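PDB 4R5O: quinonprotein alcohol dehydrogenase-like protein from Bacteroides thetaiotaomicron VPI-5482, which is of unknown function but binds calcium ions and combines an immunoglobulin-like beta-sandwich domain with a seven-bladed beta-propeller of the YVTN repeat family. Local coordinates for residues H14-L19 / I81-G86; T22-S27 / L36-E41; Y50-N55 / P63-K68; A75-I80 / M90-S95. All coordinates share one frame; numbering follows the deposited sequence.

Contact 1: H14-L19 / I81-G86; sequences HYPNVL and IKNKYG
Ile81 meets Pro16 and Val18 in the first arm of a tight beta hairpin, two residues before the type I turn from Asn83 to Gly86. The loop 14-19 of the immunoglobulin-like domain lies against this turn. The two branches of Ile81 have separate partners. CG2 lies against Pro16 CG at 3.8 Å, with the two side chains sliding past each other in opposite directions. CD1 reaches Val18 CG2 at 3.6 Å. Val88 and Met90 of strand 86-97 and Leu42 add to this apolar patch.

Asn83 makes the polar link. Its CG stands between the backbone N and the carbonyl carbon (chi1 69°), which folds the amide back over the turn. ND2 then donates to His14 O at 2.8 Å, with a fairly straight N-H...O angle of 161°. The acceptor lies close to the amide plane and ND2 lies in the carbonyl plane. OD1 takes weak bonds from Tyr85 N and Gly86 N, so one amide ties the turn to the loop. Pro16 CD also rests 3.5 Å from Asn83 OD1.

Tyr85 receives His14 over one ring face, with His14 CB 3.7 Å from the ring centroid in a CH-pi contact. The two rings are oblique, their planes at 37°. At Gly86 the bare backbone passes close to the loop: Tyr15 CB is 3.7 Å from Gly86 CA, and Pro16 CD is 3.6 Å from Gly86 O.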
loop_
_atom_site.group_PDB
_atom_site.type_symbol
_atom_site.label_atom_id
_atom_site.label_comp_id
_atom_site.label_asym_id
_atom_site.label_seq_id
_atom_site.Cartn_x
_atom_site.Cartn_y
_atom_site.Cartn_z
ATOM N N HIS A 14 31.558 34.667 -23.212
ATOM C CA HIS A 14 32.195 34.778 -21.919
ATOM C C HIS A 14 31.403 34.033 -20.847
ATOM O O HIS A 14 31.977 33.725 -19.794
ATOM C CB HIS A 14 32.360 36.249 -21.541
ATOM C CG HIS A 14 33.222 37.030 -22.490
ATOM N ND1 HIS A 14 32.668 37.835 -23.473
ATOM C CD2 HIS A 14 34.573 37.071 -22.598
ATOM C CE1 HIS A 14 33.693 38.357 -24.126
ATOM N NE2 HIS A 14 34.858 37.920 -23.640
ATOM N N TYR A 15 30.114 33.670 -21.131
ATOM C CA TYR A 15 29.318 32.868 -20.200
ATOM C C TYR A 15 29.908 31.428 -20.156
ATOM O O TYR A 15 30.725 31.087 -21.021
ATOM C CB TYR A 15 27.815 32.872 -20.541
ATOM C CG TYR A 15 27.435 32.400 -21.925
ATOM C CD1 TYR A 15 27.402 31.043 -22.237
ATOM C CD2 TYR A 15 26.959 33.297 -22.880
ATOM C CE1 TYR A 15 27.044 30.601 -23.511
ATOM C CE2 TYR A 15 26.551 32.862 -24.142
ATOM C CZ TYR A 15 26.606 31.512 -24.458
ATOM O OH TYR A 15 26.202 31.068 -25.694
ATOM N N PRO A 16 29.567 30.578 -19.152
ATOM C CA PRO A 16 30.214 29.258 -19.071
ATOM C C PRO A 16 30.048 28.420 -20.349
ATOM O O PRO A 16 28.948 28.318 -20.892
ATOM C CB PRO A 16 29.498 28.600 -17.893
ATOM C CG PRO A 16 29.082 29.734 -17.040
ATOM C CD PRO A 16 28.663 30.794 -17.999
ATOM N N ASN A 17 31.168 27.853 -20.833
ATOM C CA ASN A 17 31.248 26.979 -22.011
ATOM C C ASN A 17 31.551 25.548 -21.558
ATOM O O ASN A 17 32.693 25.230 -21.220
ATOM C CB ASN A 17 32.300 27.478 -23.020
ATOM C CG ASN A 17 31.988 28.819 -23.636
ATOM O OD1 ASN A 17 30.913 29.035 -24.203
ATOM N ND2 ASN A 17 32.955 29.720 -23.629
ATOM N N VAL A 18 30.504 24.712 -21.506
ATOM C CA VAL A 18 30.534 23.310 -21.098
ATOM C C VAL A 18 30.998 22.457 -22.297
ATOM O O VAL A 18 30.410 22.554 -23.367
ATOM C CB VAL A 18 29.124 22.917 -20.581
ATOM C CG1 VAL A 18 28.971 21.415 -20.394
ATOM C CG2 VAL A 18 28.817 23.635 -19.288
ATOM N N LEU A 19 32.060 21.644 -22.128
ATOM C CA LEU A 19 32.569 20.794 -23.216
ATOM C C LEU A 19 31.520 19.710 -23.551
ATOM O O LEU A 19 30.820 19.252 -22.660
ATOM C CB LEU A 19 33.934 20.174 -22.859
ATOM N N ILE A 81 24.898 26.834 -14.439
ATOM C CA ILE A 81 26.279 27.306 -14.251
ATOM C C ILE A 81 26.276 28.785 -14.597
ATOM O O ILE A 81 25.860 29.157 -15.696
ATOM C CB ILE A 81 27.328 26.492 -15.048
ATOM C CG1 ILE A 81 27.045 24.976 -14.940
ATOM C CG2 ILE A 81 28.756 26.882 -14.603
ATOM C CD1 ILE A 81 27.831 24.120 -15.808
ATOM N N LYS A 82 26.697 29.615 -13.631
ATOM C CA LYS A 82 26.674 31.080 -13.663
ATOM C C LYS A 82 28.071 31.694 -13.484
ATOM O O LYS A 82 28.857 31.185 -12.693
ATOM C CB LYS A 82 25.756 31.496 -12.491
ATOM C CG LYS A 82 25.482 32.968 -12.243
ATOM C CD LYS A 82 24.498 33.081 -11.068
ATOM C CE LYS A 82 24.170 34.496 -10.656
ATOM N NZ LYS A 82 23.198 34.522 -9.527
ATOM N N ASN A 83 28.372 32.793 -14.201
ATOM C CA ASN A 83 29.602 33.595 -14.027
ATOM C C ASN A 83 29.230 35.067 -14.262
ATOM O O ASN A 83 28.086 35.350 -14.611
ATOM C CB ASN A 83 30.788 33.135 -14.913
ATOM C CG ASN A 83 30.683 33.357 -16.405
ATOM O OD1 ASN A 83 29.733 33.947 -16.932
ATOM N ND2 ASN A 83 31.688 32.887 -17.127
ATOM N N LYS A 84 30.185 35.990 -14.097
ATOM C CA LYS A 84 29.999 37.442 -14.208
ATOM C C LYS A 84 29.255 37.839 -15.509
ATOM O O LYS A 84 28.426 38.754 -15.478
ATOM C CB LYS A 84 31.377 38.135 -14.157
ATOM C CG LYS A 84 31.329 39.652 -13.982
ATOM C CD LYS A 84 32.721 40.274 -13.935
ATOM C CE LYS A 84 32.650 41.781 -13.834
ATOM N NZ LYS A 84 33.996 42.405 -13.711
ATOM N N TYR A 85 29.491 37.099 -16.608
ATOM C CA TYR A 85 28.998 37.396 -17.949
ATOM C C TYR A 85 27.684 36.689 -18.334
ATOM O O TYR A 85 26.999 37.170 -19.243
ATOM C CB TYR A 85 30.057 36.998 -18.968
ATOM C CG TYR A 85 31.376 37.698 -18.721
ATOM C CD1 TYR A 85 31.578 39.010 -19.135
ATOM C CD2 TYR A 85 32.426 37.046 -18.083
ATOM C CE1 TYR A 85 32.779 39.671 -18.888
ATOM C CE2 TYR A 85 33.643 37.689 -17.853
ATOM C CZ TYR A 85 33.815 39.004 -18.257
ATOM O OH TYR A 85 35.009 39.653 -18.030
ATOM N N GLY A 86 27.329 35.601 -17.673
ATOM C CA GLY A 86 26.088 34.915 -18.002
ATOM C C GLY A 86 25.798 33.661 -17.213
ATOM O O GLY A 86 26.595 33.225 -16.379
#

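Contact 2: T22-S27 / L36-E41; sequences TFPTES and LEITPE. With CA (calcium ion), chain J.
Thr22 lies over the backbone of Thr39, Pro40 and Glu41, with its hydroxyl turned onto that chain. A chi1 of -156° sets OG1 opposite the backbone N of its own residue and leaves CG2 beside the Pro40-Glu41 peptide. OG1 donates to Thr39 O at 3.0 Å, approaching tilted from the carbonyl plane. The same oxygen takes a weak, bent bond from Glu41 N at 2.8 Å, with an N-H...O angle of 125°. One hydroxyl thus spans two backbone groups on either side of Pro40. A water adds a second link: it donates to Thr22 O and accepts from Thr39 N, both at 2.9 Å. Pro40 CA also makes a CA-H...O contact with Thr22 O.

The apolar half centres on Ile38. Its CG2 touches Phe23 CD1 at 3.6 Å, obliquely to the ring. The same methyl meets Pro24 CD at 3.6 Å, and Ile38 CD1 lies by Pro24 CG. Pro24 CD lies over one face of the Phe23 ring. Pro40 CG comes to the edge of that ring.

Glu37 does not touch segment 22-27. Its side chain is extended beyond CG, and OE2 binds a calcium ion at 2.2 Å.

The loop 22-27 leads into strand 28-31 and passes beside strand 35-38, which pairs with strand 65-68. Phe23 is buried against Trp52, Cys79 and Met90. Ile38 reaches Trp52 and Leu77, so this corner joins the small two-strand sheet to the larger sheet.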
loop_
_atom_site.group_PDB
_atom_site.type_symbol
_atom_site.label_atom_id
_atom_site.label_comp_id
_atom_site.label_asym_id
_atom_site.label_seq_id
_atom_site.Cartn_x
_atom_site.Cartn_y
_atom_site.Cartn_z
ATOM N N THR A 22 30.128 16.350 -21.477
ATOM C CA THR A 22 30.545 16.471 -20.074
ATOM C C THR A 22 29.263 16.574 -19.169
ATOM O O THR A 22 29.357 16.625 -17.937
ATOM C CB THR A 22 31.508 17.652 -19.920
ATOM O OG1 THR A 22 32.334 17.475 -18.790
ATOM C CG2 THR A 22 30.830 18.964 -19.859
ATOM N N PHE A 23 28.080 16.582 -19.802
ATOM C CA PHE A 23 26.763 16.608 -19.171
ATOM C C PHE A 23 25.851 15.693 -19.964
ATOM O O PHE A 23 25.830 15.774 -21.192
ATOM C CB PHE A 23 26.195 18.033 -19.060
ATOM C CG PHE A 23 24.904 18.103 -18.271
ATOM C CD1 PHE A 23 24.922 18.252 -16.889
ATOM C CD2 PHE A 23 23.676 17.995 -18.907
ATOM C CE1 PHE A 23 23.729 18.303 -16.159
ATOM C CE2 PHE A 23 22.486 18.030 -18.177
ATOM C CZ PHE A 23 22.516 18.192 -16.806
ATOM N N PRO A 24 25.134 14.777 -19.296
ATOM C CA PRO A 24 24.322 13.793 -20.034
ATOM C C PRO A 24 23.256 14.424 -20.946
ATOM O O PRO A 24 22.463 15.295 -20.560
ATOM C CB PRO A 24 23.657 12.970 -18.929
ATOM C CG PRO A 24 23.894 13.711 -17.660
ATOM C CD PRO A 24 25.100 14.527 -17.840
ATOM N N THR A 25 23.261 13.938 -22.183
ATOM C CA THR A 25 22.396 14.356 -23.287
ATOM C C THR A 25 21.165 13.436 -23.367
ATOM O O THR A 25 20.239 13.718 -24.137
ATOM C CB THR A 25 23.202 14.359 -24.604
ATOM O OG1 THR A 25 22.332 14.743 -25.661
ATOM C CG2 THR A 25 23.888 13.003 -24.919
ATOM N N GLU A 26 21.149 12.364 -22.548
ATOM C CA GLU A 26 20.046 11.413 -22.478
ATOM C C GLU A 26 19.744 11.033 -21.021
ATOM O O GLU A 26 20.609 11.155 -20.157
ATOM C CB GLU A 26 20.337 10.152 -23.310
ATOM C CG GLU A 26 21.553 9.336 -22.897
ATOM C CD GLU A 26 21.688 7.979 -23.570
ATOM O OE1 GLU A 26 21.089 7.773 -24.653
ATOM O OE2 GLU A 26 22.392 7.113 -23.003
ATOM N N SER A 27 18.512 10.568 -20.767
ATOM C CA SER A 27 18.046 10.158 -19.452
ATOM C C SER A 27 18.892 8.985 -18.942
ATOM O O SER A 27 19.175 8.050 -19.682
ATOM C CB SER A 27 16.565 9.796 -19.505
ATOM O OG SER A 27 16.065 9.444 -18.224
ATOM N N LEU A 36 25.370 8.374 -9.240
ATOM C CA LEU A 36 25.329 9.243 -10.419
ATOM C C LEU A 36 26.326 10.359 -10.227
ATOM O O LEU A 36 26.179 11.147 -9.285
ATOM C CB LEU A 36 23.907 9.802 -10.697
ATOM C CG LEU A 36 23.762 10.812 -11.840
ATOM C CD1 LEU A 36 24.049 10.191 -13.190
ATOM C CD2 LEU A 36 22.393 11.372 -11.885
ATOM N N GLU A 37 27.361 10.404 -11.084
ATOM C CA GLU A 37 28.344 11.483 -11.044
ATOM C C GLU A 37 28.376 12.232 -12.361
ATOM O O GLU A 37 28.512 11.625 -13.415
ATOM C CB GLU A 37 29.761 11.005 -10.704
ATOM C CG GLU A 37 30.031 10.633 -9.256
ATOM C CD GLU A 37 31.510 10.424 -8.961
ATOM O OE1 GLU A 37 32.346 10.671 -9.862
ATOM O OE2 GLU A 37 31.839 10.026 -7.820
ATOM N N ILE A 38 28.235 13.548 -12.309
ATOM C CA ILE A 38 28.312 14.411 -13.496
ATOM C C ILE A 38 29.321 15.485 -13.192
ATOM O O ILE A 38 29.135 16.209 -12.217
ATOM C CB ILE A 38 26.944 15.007 -13.942
ATOM C CG1 ILE A 38 25.850 13.916 -14.097
ATOM C CG2 ILE A 38 27.110 15.862 -15.217
ATOM C CD1 ILE A 38 24.439 14.420 -13.979
ATOM N N THR A 39 30.379 15.596 -13.995
ATOM C CA THR A 39 31.378 16.618 -13.738
ATOM C C THR A 39 31.484 17.477 -14.995
ATOM O O THR A 39 32.317 17.176 -15.855
ATOM C CB THR A 39 32.729 16.001 -13.299
ATOM O OG1 THR A 39 32.525 15.090 -12.208
ATOM C CG2 THR A 39 33.757 17.061 -12.925
ATOM N N PRO A 40 30.648 18.537 -15.129
ATOM C CA PRO A 40 30.739 19.390 -16.323
ATOM C C PRO A 40 32.102 20.046 -16.410
ATOM O O PRO A 40 32.622 20.508 -15.392
ATOM C CB PRO A 40 29.625 20.421 -16.118
ATOM C CG PRO A 40 28.698 19.792 -15.139
ATOM C CD PRO A 40 29.590 19.012 -14.220
ATOM N N GLU A 41 32.714 20.012 -17.596
ATOM C CA GLU A 41 34.021 20.608 -17.818
ATOM C C GLU A 41 33.854 21.918 -18.536
ATOM O O GLU A 41 33.341 21.971 -19.660
ATOM C CB GLU A 41 34.967 19.681 -18.586
ATOM C CG GLU A 41 35.472 18.525 -17.737
ATOM C CD GLU A 41 36.568 17.678 -18.348
ATOM O OE1 GLU A 41 37.312 18.163 -19.237
ATOM O OE2 GLU A 41 36.727 16.537 -17.864
HETATM CA CA CA J . 32.855 10.118 -5.917
HETATM O O HOH W 1 30.043 14.204 -16.469
#

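Contact 3: Y50-N55 / P63-K68; sequences YSWLVN and PTFSYK. With ACT (acetate ion), chain H.
The aromatic core of the immunoglobulin-like sandwich is packed here, between strand 50-54 of the larger sheet and strand 65-68 of the smaller one. The two strand segments run in roughly the same direction, at 27°, with their axes 9.6 Å apart. That spacing is one of facing sheets, and mostly side chains fill it.

Trp52 and Phe65 meet at the centre. Phe65 CB sits over one face of the indole, 3.3 Å from the centroid of the six-membered ring, in a CH-pi contact. Phe65 CG is trans to its own N (chi1 178°), which carries the ring off to one side of the indole. The two ring planes are nearly parallel, 20° apart, but displaced, with little overlap and centroids 5.1 Å apart. Trp52 NE1 bonds to Glu62 O, which holds the polar edge of the indole.

At one end Tyr50 presents a ring face to Pro63. Pro63 CA lies over the ring centre, 3.5 Å from the centroid, and Pro63 CB is 3.5 Å from Tyr50 CE1. At the other end Val54 CG2 crosses to Phe65 CE1 at 3.8 Å. Its other methyl, CG1, approaches Tyr67 CE2 more loosely at 4.3 Å. Past Val54, Asn55 ND2 makes a weak bond to an acetate ion, probably from the crystallisation liquor.

Leu36 and Ile38 of strand 35-38 and Leu77 of strand 74-83 pack on Phe65, while Cys79 touches Trp52. Tyr59 of strand 57-60 meets the rings of Phe65 and Tyr67, and Phe94 of strand 86-97 meets Tyr67 edge-to-face.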
loop_
_atom_site.group_PDB
_atom_site.type_symbol
_atom_site.label_atom_id
_atom_site.label_comp_id
_atom_site.label_asym_id
_atom_site.label_seq_id
_atom_site.Cartn_x
_atom_site.Cartn_y
_atom_site.Cartn_z
ATOM N N TYR A 50 27.929 26.936 -9.512
ATOM C CA TYR A 50 26.991 25.898 -9.941
ATOM C C TYR A 50 25.765 25.827 -9.028
ATOM O O TYR A 50 25.820 26.229 -7.863
ATOM C CB TYR A 50 27.709 24.528 -9.948
ATOM C CG TYR A 50 28.873 24.400 -10.918
ATOM C CD1 TYR A 50 30.079 25.059 -10.684
ATOM C CD2 TYR A 50 28.821 23.506 -11.982
ATOM C CE1 TYR A 50 31.161 24.923 -11.556
ATOM C CE2 TYR A 50 29.909 23.341 -12.845
ATOM C CZ TYR A 50 31.081 24.043 -12.622
ATOM O OH TYR A 50 32.157 23.879 -13.467
ATOM N N SER A 51 24.662 25.283 -9.564
ATOM C CA SER A 51 23.399 25.051 -8.871
ATOM C C SER A 51 22.755 23.817 -9.462
ATOM O O SER A 51 22.366 23.811 -10.630
ATOM C CB SER A 51 22.483 26.269 -8.960
ATOM O OG SER A 51 21.241 26.089 -8.293
ATOM N N TRP A 52 22.722 22.747 -8.678
ATOM C CA TRP A 52 22.165 21.462 -9.087
ATOM C C TRP A 52 20.798 21.302 -8.486
ATOM O O TRP A 52 20.674 21.247 -7.260
ATOM C CB TRP A 52 23.097 20.310 -8.665
ATOM C CG TRP A 52 24.435 20.330 -9.345
ATOM C CD1 TRP A 52 25.555 20.985 -8.932
ATOM C CD2 TRP A 52 24.784 19.669 -10.572
ATOM N NE1 TRP A 52 26.595 20.746 -9.808
ATOM C CE2 TRP A 52 26.145 19.955 -10.832
ATOM C CE3 TRP A 52 24.085 18.836 -11.465
ATOM C CZ2 TRP A 52 26.829 19.416 -11.930
ATOM C CZ3 TRP A 52 24.753 18.340 -12.576
ATOM C CH2 TRP A 52 26.114 18.617 -12.795
ATOM N N LEU A 53 19.766 21.266 -9.350
ATOM C CA LEU A 53 18.387 21.144 -8.913
ATOM C C LEU A 53 17.878 19.751 -9.178
ATOM O O LEU A 53 17.850 19.313 -10.331
ATOM C CB LEU A 53 17.466 22.182 -9.598
ATOM C CG LEU A 53 17.930 23.648 -9.623
ATOM C CD1 LEU A 53 16.908 24.509 -10.298
ATOM C CD2 LEU A 53 18.193 24.203 -8.241
ATOM N N VAL A 54 17.490 19.054 -8.099
ATOM C CA VAL A 54 16.873 17.723 -8.128
ATOM C C VAL A 54 15.390 17.950 -7.912
ATOM O O VAL A 54 14.999 18.523 -6.895
ATOM C CB VAL A 54 17.503 16.742 -7.112
ATOM C CG1 VAL A 54 16.783 15.398 -7.152
ATOM C CG2 VAL A 54 19.000 16.573 -7.372
ATOM N N ASN A 55 14.586 17.632 -8.922
ATOM C CA ASN A 55 13.138 17.884 -8.947
ATOM C C ASN A 55 12.834 19.365 -8.556
ATOM O O ASN A 55 11.925 19.634 -7.767
ATOM C CB ASN A 55 12.389 16.913 -8.049
ATOM C CG ASN A 55 12.443 15.502 -8.549
ATOM O OD1 ASN A 55 12.267 15.237 -9.744
ATOM N ND2 ASN A 55 12.628 14.558 -7.636
ATOM N N PRO A 63 31.016 21.838 -8.118
ATOM C CA PRO A 63 31.172 21.786 -9.593
ATOM C C PRO A 63 30.959 20.394 -10.186
ATOM O O PRO A 63 31.006 20.219 -11.405
ATOM C CB PRO A 63 32.625 22.224 -9.834
ATOM C CG PRO A 63 33.285 22.207 -8.541
ATOM C CD PRO A 63 32.301 22.090 -7.435
ATOM N N THR A 64 30.725 19.416 -9.326
ATOM C CA THR A 64 30.538 18.023 -9.688
ATOM C C THR A 64 29.331 17.491 -8.874
ATOM O O THR A 64 29.211 17.764 -7.676
ATOM C CB THR A 64 31.869 17.243 -9.465
ATOM O OG1 THR A 64 31.655 15.851 -9.650
ATOM C CG2 THR A 64 32.490 17.482 -8.089
ATOM N N PHE A 65 28.408 16.796 -9.556
ATOM C CA PHE A 65 27.207 16.243 -8.946
ATOM C C PHE A 65 27.415 14.793 -8.551
ATOM O O PHE A 65 27.721 13.967 -9.406
ATOM C CB PHE A 65 26.024 16.361 -9.927
ATOM C CG PHE A 65 24.693 15.792 -9.478
ATOM C CD1 PHE A 65 23.924 16.443 -8.511
ATOM C CD2 PHE A 65 24.162 14.658 -10.086
ATOM C CE1 PHE A 65 22.684 15.928 -8.112
ATOM C CE2 PHE A 65 22.923 14.141 -9.679
ATOM C CZ PHE A 65 22.197 14.779 -8.694
ATOM N N SER A 66 27.223 14.471 -7.267
ATOM C CA SER A 66 27.322 13.094 -6.797
ATOM C C SER A 66 26.036 12.763 -6.068
ATOM O O SER A 66 25.622 13.507 -5.176
ATOM C CB SER A 66 28.557 12.892 -5.931
ATOM O OG SER A 66 28.697 11.524 -5.583
ATOM N N TYR A 67 25.350 11.700 -6.506
ATOM C CA TYR A 67 24.064 11.304 -5.919
ATOM C C TYR A 67 23.973 9.784 -5.865
ATOM O O TYR A 67 23.916 9.162 -6.929
ATOM C CB TYR A 67 22.924 11.904 -6.762
ATOM C CG TYR A 67 21.546 11.841 -6.153
ATOM C CD1 TYR A 67 20.756 10.707 -6.283
ATOM C CD2 TYR A 67 20.979 12.961 -5.561
ATOM C CE1 TYR A 67 19.473 10.653 -5.740
ATOM C CE2 TYR A 67 19.677 12.936 -5.056
ATOM C CZ TYR A 67 18.928 11.777 -5.140
ATOM O OH TYR A 67 17.647 11.767 -4.627
ATOM N N LYS A 68 23.983 9.180 -4.649
ATOM C CA LYS A 68 23.901 7.722 -4.528
ATOM C C LYS A 68 22.460 7.254 -4.764
ATOM O O LYS A 68 21.524 7.791 -4.161
ATOM C CB LYS A 68 24.412 7.221 -3.159
HETATM C C ACT H . 13.472 12.694 -4.689
HETATM O O ACT H . 12.591 13.500 -5.061
HETATM O OXT ACT H . 14.327 12.125 -5.448
HETATM C CH3 ACT H . 13.519 12.394 -3.175
#

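Contact 4: A75-I80 / M90-S95; sequences ADLSCI and MSTSFS
A chi1 of 66° tucks the Phe94 ring back over its own backbone and onto Ala75 of the paired strand. Ala75 CB lies over one ring face, 3.9 Å from the centroid, in a CH-pi contact, while Leu77 CB comes to the ring edge. At the far end, Met90, a selenomethionine, bends at chi3 (-62°) and brings CE to 3.8 Å from Cys79 SG.

These two pairs lie at either end of this part of a longer antiparallel ladder. Ala75 with Phe94, Leu77 with Thr92 and Cys79 with Met90 are hydrogen-bonded pairs, each with two backbone bonds. Leu77 N to Thr92 O is 2.8 Å, and its donor stands above the carbonyl plane. Asp76 with Ser93 and Ser78 with Ser91 are non-hydrogen-bonded pairs. On their face the chemistry is polar: Ser78 OG and Ser91 OG share a hydrogen bond of 3.1 Å. Ser93 OG turns instead to Ser27 OG.

The hairpin of strands 74-83 and 86-97 lies inside the larger sheet, with strand 49-54 beside the first and strand 28-31 beside the second. Its apolar face meets Trp52, Phe23, Ile38 and Leu36.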
loop_
_atom_site.group_PDB
_atom_site.type_symbol
_atom_site.label_atom_id
_atom_site.label_comp_id
_atom_site.label_asym_id
_atom_site.label_seq_id
_atom_site.Cartn_x
_atom_site.Cartn_y
_atom_site.Cartn_z
ATOM N N ALA A 75 13.893 11.176 -11.001
ATOM C CA ALA A 75 14.102 12.594 -10.738
ATOM C C ALA A 75 14.508 13.352 -11.993
ATOM O O ALA A 75 15.100 12.780 -12.900
ATOM C CB ALA A 75 15.177 12.777 -9.672
ATOM N N ASP A 76 14.151 14.641 -12.036
ATOM C CA ASP A 76 14.540 15.606 -13.052
ATOM C C ASP A 76 15.764 16.311 -12.529
ATOM O O ASP A 76 15.835 16.596 -11.329
ATOM C CB ASP A 76 13.392 16.580 -13.391
ATOM C CG ASP A 76 12.260 16.001 -14.217
ATOM O OD1 ASP A 76 12.536 15.497 -15.334
ATOM O OD2 ASP A 76 11.083 16.182 -13.823
ATOM N N LEU A 77 16.758 16.537 -13.379
ATOM C CA LEU A 77 17.972 17.188 -12.923
ATOM C C LEU A 77 18.348 18.349 -13.832
ATOM O O LEU A 77 18.429 18.196 -15.056
ATOM C CB LEU A 77 19.120 16.171 -12.856
ATOM C CG LEU A 77 20.517 16.657 -12.465
ATOM C CD1 LEU A 77 20.578 17.148 -11.024
ATOM C CD2 LEU A 77 21.464 15.569 -12.631
ATOM N N SER A 78 18.575 19.513 -13.208
ATOM C CA SER A 78 19.039 20.716 -13.885
ATOM C C SER A 78 20.365 21.147 -13.324
ATOM O O SER A 78 20.655 20.966 -12.132
ATOM C CB SER A 78 18.034 21.860 -13.778
ATOM O OG SER A 78 16.827 21.544 -14.448
ATOM N N CYS A 79 21.174 21.732 -14.196
ATOM C CA CYS A 79 22.459 22.264 -13.813
ATOM C C CYS A 79 22.557 23.655 -14.345
ATOM O O CYS A 79 22.579 23.856 -15.561
ATOM C CB CYS A 79 23.598 21.380 -14.300
ATOM S SG CYS A 79 25.227 22.027 -13.903
ATOM N N ILE A 80 22.563 24.624 -13.432
ATOM C CA ILE A 80 22.696 26.028 -13.773
ATOM C C ILE A 80 24.116 26.436 -13.428
ATOM O O ILE A 80 24.518 26.326 -12.272
ATOM C CB ILE A 80 21.619 26.898 -13.069
ATOM C CG1 ILE A 80 20.201 26.282 -13.207
ATOM C CG2 ILE A 80 21.670 28.328 -13.591
ATOM C CD1 ILE A 80 19.165 26.886 -12.369
HETATM N N MSE A 90 21.347 23.355 -18.296
HETATM C CA MSE A 90 21.193 22.045 -18.934
HETATM C C MSE A 90 20.298 21.184 -18.119
HETATM O O MSE A 90 20.364 21.251 -16.901
HETATM C CB MSE A 90 22.528 21.355 -19.109
HETATM C CG MSE A 90 23.449 22.062 -20.033
HETATM SE SE MSE A 90 25.226 21.638 -19.527
HETATM C CE MSE A 90 25.165 22.430 -17.641
ATOM N N SER A 91 19.497 20.343 -18.763
ATOM C CA SER A 91 18.588 19.463 -18.039
ATOM C C SER A 91 18.650 18.031 -18.568
ATOM O O SER A 91 18.934 17.783 -19.749
ATOM C CB SER A 91 17.157 19.981 -18.124
ATOM O OG SER A 91 17.081 21.256 -17.506
ATOM N N THR A 92 18.419 17.094 -17.651
ATOM C CA THR A 92 18.336 15.667 -17.930
ATOM C C THR A 92 17.438 15.074 -16.837
ATOM O O THR A 92 16.817 15.815 -16.070
ATOM C CB THR A 92 19.738 14.981 -18.052
ATOM O OG1 THR A 92 19.547 13.665 -18.568
ATOM C CG2 THR A 92 20.527 14.935 -16.716
ATOM N N SER A 93 17.346 13.750 -16.797
ATOM C CA SER A 93 16.592 13.043 -15.781
ATOM C C SER A 93 17.322 11.752 -15.453
ATOM O O SER A 93 18.183 11.313 -16.222
ATOM C CB SER A 93 15.156 12.799 -16.230
ATOM O OG SER A 93 15.119 12.068 -17.441
ATOM N N PHE A 94 17.065 11.206 -14.264
ATOM C CA PHE A 94 17.674 9.953 -13.843
ATOM C C PHE A 94 16.650 9.130 -13.081
ATOM O O PHE A 94 15.655 9.663 -12.576
ATOM C CB PHE A 94 18.947 10.163 -13.018
ATOM C CG PHE A 94 18.807 10.816 -11.670
ATOM C CD1 PHE A 94 18.905 12.188 -11.534
ATOM C CD2 PHE A 94 18.683 10.052 -10.525
ATOM C CE1 PHE A 94 18.867 12.783 -10.278
ATOM C CE2 PHE A 94 18.624 10.650 -9.276
ATOM C CZ PHE A 94 18.732 12.010 -9.160
ATOM N N SER A 95 16.868 7.813 -13.077
ATOM C CA SER A 95 16.010 6.837 -12.419
ATOM C C SER A 95 16.806 5.606 -12.091
ATOM O O SER A 95 17.858 5.384 -12.670
ATOM C CB SER A 95 14.807 6.487 -13.299
ATOM O OG SER A 95 15.224 5.905 -14.524
#

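Contacts 2, 3 and 4 lie close together, their centres 8 to 10 Å apart, and share one core. Contact 4 is the backbone ladder within the larger sheet. Contact 3 crosses the sandwich through aromatic faces, and contact 2 combines apolar packing with a hydroxyl and a water at the edge. Leu77 of contact 4 touches Ile38 of contact 2, and the backbone of Ile38 bonds to Phe65 of contact 3. Contact 1, its centre about 17 or 18 Å from those of the others, is more superficial. It uses the turn end of the hairpin that contact 4 zips together. Ile81 carries it inward, packing on Tyr50, Pro40 and Met90.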